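PDB 1Z7U: hypothetical protein EF0647 from Enterococcus faecalis, which probably binds DNA as a winged helix-turn-helix transcriptional regulator of the HxlR type. Local coordinates for residues R37-L41 with Q50-T54. Sequence-based numbering, arbitrary orientation.
Sequences RNGEL and QRVLT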
loop_
_atom_site.group_PDB
_atom_site.type_symbol
_atom_site.label_atom_id
_atom_site.label_comp_id
_atom_site.label_asym_id
_atom_site.label_seq_id
_atom_site.Cartn_x
_atom_site.Cartn_y
_atom_site.Cartn_z
ATOM N N ARG A 37 -5.506 -25.766 6.031
ATOM C CA ARG A 37 -5.432 -26.845 5.058
ATOM C C ARG A 37 -6.254 -26.449 3.840
ATOM O O ARG A 37 -7.118 -25.572 3.914
ATOM C CB ARG A 37 -5.928 -28.183 5.643
ATOM C CG ARG A 37 -5.511 -28.448 7.101
ATOM C CD ARG A 37 -5.271 -29.932 7.421
ATOM N NE ARG A 37 -6.477 -30.764 7.342
ATOM C CZ ARG A 37 -6.573 -31.899 6.643
ATOM N NH1 ARG A 37 -7.714 -32.584 6.637
ATOM N NH2 ARG A 37 -5.530 -32.359 5.959
ATOM N N ASN A 38 -5.971 -27.104 2.721
ATOM C CA ASN A 38 -6.645 -26.837 1.457
ATOM C C ASN A 38 -8.177 -26.815 1.562
ATOM O O ASN A 38 -8.835 -25.879 1.090
ATOM C CB ASN A 38 -6.150 -27.861 0.431
ATOM C CG ASN A 38 -6.785 -27.692 -0.910
ATOM O OD1 ASN A 38 -7.881 -28.214 -1.167
ATOM N ND2 ASN A 38 -6.097 -26.974 -1.795
ATOM N N GLY A 39 -8.733 -27.830 2.220
ATOM C CA GLY A 39 -10.180 -27.956 2.392
ATOM C C GLY A 39 -10.813 -26.826 3.175
ATOM O O GLY A 39 -11.906 -26.369 2.827
ATOM N N GLU A 40 -10.140 -26.379 4.236
ATOM C CA GLU A 40 -10.577 -25.192 4.990
ATOM C C GLU A 40 -10.692 -23.941 4.111
ATOM O O GLU A 40 -11.669 -23.196 4.207
ATOM C CB GLU A 40 -9.631 -24.913 6.158
ATOM C CG GLU A 40 -9.251 -26.157 6.936
ATOM C CD GLU A 40 -8.576 -25.840 8.241
ATOM O OE1 GLU A 40 -7.328 -25.898 8.309
ATOM O OE2 GLU A 40 -9.305 -25.527 9.203
ATOM N N LEU A 41 -9.687 -23.725 3.261
ATOM C CA LEU A 41 -9.674 -22.610 2.313
ATOM C C LEU A 41 -10.754 -22.758 1.248
ATOM O O LEU A 41 -11.389 -21.773 0.868
ATOM C CB LEU A 41 -8.302 -22.483 1.654
ATOM C CG LEU A 41 -7.114 -22.251 2.587
ATOM C CD1 LEU A 41 -5.796 -22.417 1.849
ATOM C CD2 LEU A 41 -7.216 -20.876 3.252
ATOM N N GLN A 50 -10.737 -25.433 -7.009
ATOM C CA GLN A 50 -9.456 -25.992 -6.585
ATOM C C GLN A 50 -8.314 -25.586 -7.512
ATOM O O GLN A 50 -7.168 -25.409 -7.073
ATOM C CB GLN A 50 -9.544 -27.515 -6.515
ATOM C CG GLN A 50 -8.267 -28.184 -6.019
ATOM C CD GLN A 50 -7.908 -27.772 -4.600
ATOM O OE1 GLN A 50 -6.943 -27.043 -4.378
ATOM N NE2 GLN A 50 -8.695 -28.222 -3.639
ATOM N N ARG A 51 -8.634 -25.455 -8.797
ATOM C CA ARG A 51 -7.659 -25.046 -9.804
ATOM C C ARG A 51 -7.186 -23.610 -9.521
ATOM O O ARG A 51 -5.986 -23.342 -9.476
ATOM C CB ARG A 51 -8.273 -25.167 -11.196
ATOM C CG ARG A 51 -7.256 -25.297 -12.322
ATOM C CD ARG A 51 -7.947 -25.696 -13.629
ATOM N NE ARG A 51 -8.239 -27.131 -13.695
ATOM C CZ ARG A 51 -9.105 -27.688 -14.544
ATOM N NH1 ARG A 51 -9.792 -26.938 -15.407
ATOM N NH2 ARG A 51 -9.296 -28.998 -14.518
ATOM N N VAL A 52 -8.142 -22.706 -9.304
ATOM C CA VAL A 52 -7.822 -21.319 -8.935
ATOM C C VAL A 52 -7.056 -21.240 -7.601
ATOM O O VAL A 52 -6.022 -20.583 -7.525
ATOM C CB VAL A 52 -9.076 -20.400 -8.985
ATOM C CG1 VAL A 52 -8.775 -19.018 -8.428
ATOM C CG2 VAL A 52 -9.571 -20.282 -10.422
ATOM N N LEU A 53 -7.522 -21.965 -6.586
ATOM C CA LEU A 53 -6.853 -22.009 -5.278
ATOM C C LEU A 53 -5.380 -22.417 -5.328
ATOM O O LEU A 53 -4.518 -21.673 -4.843
ATOM C CB LEU A 53 -7.622 -22.893 -4.295
ATOM C CG LEU A 53 -7.108 -23.037 -2.856
ATOM C CD1 LEU A 53 -7.010 -21.688 -2.115
ATOM C CD2 LEU A 53 -7.990 -24.000 -2.096
ATOM N N THR A 54 -5.080 -23.587 -5.896
ATOM C CA THR A 54 -3.689 -24.047 -5.950
ATOM C C THR A 54 -2.823 -23.071 -6.754
ATOM O O THR A 54 -1.678 -22.792 -6.371
ATOM C CB THR A 54 -3.534 -25.504 -6.492
ATOM O OG1 THR A 54 -4.177 -25.622 -7.767
ATOM C CG2 THR A 54 -4.147 -26.505 -5.537
#
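N38 and Q50 both send CG anti to the backbone N, and a bend at chi2 of Q50 (62°) then turns its amide to lie alongside that of N38, the two side chains coming from opposite directions. The flat groups are nearly coplanar, 25° apart, and close a ring of two hydrogen bonds. NE2 of Q50 donates a hydrogen bond to OD1 of N38 (2.6 Å), while ND2 of N38 donates one to OE1 of Q50 (2.7 Å) with an N-H...O angle of 164°. Each acceptor oxygen is approached on a lone pair in its carbonyl plane. Asn and Gln suit these places because each amide carries an NH2 donor beside a C=O acceptor, allowing reciprocal pairing; together they bridge helices 38-44 and 50-63 of the helix-turn-helix. L53 lays CD2 over one face of the N38 amide, 3.5 Å from its ND2; a branched apolar side chain suits this buried place, where CD2 also reaches L41 CB (4.1 Å) and L27 of helix 24-33 touches L53. At the start of helix 38-44, E40 OE1 accepts a hydrogen bond from N-H of the N-cap residue R37 (N to OE1 2.9 Å), the backbone half of a capping box. Paired twice, the amides hold each other's rotation and join the helices through neutral, complementary dipoles above an apolar layer.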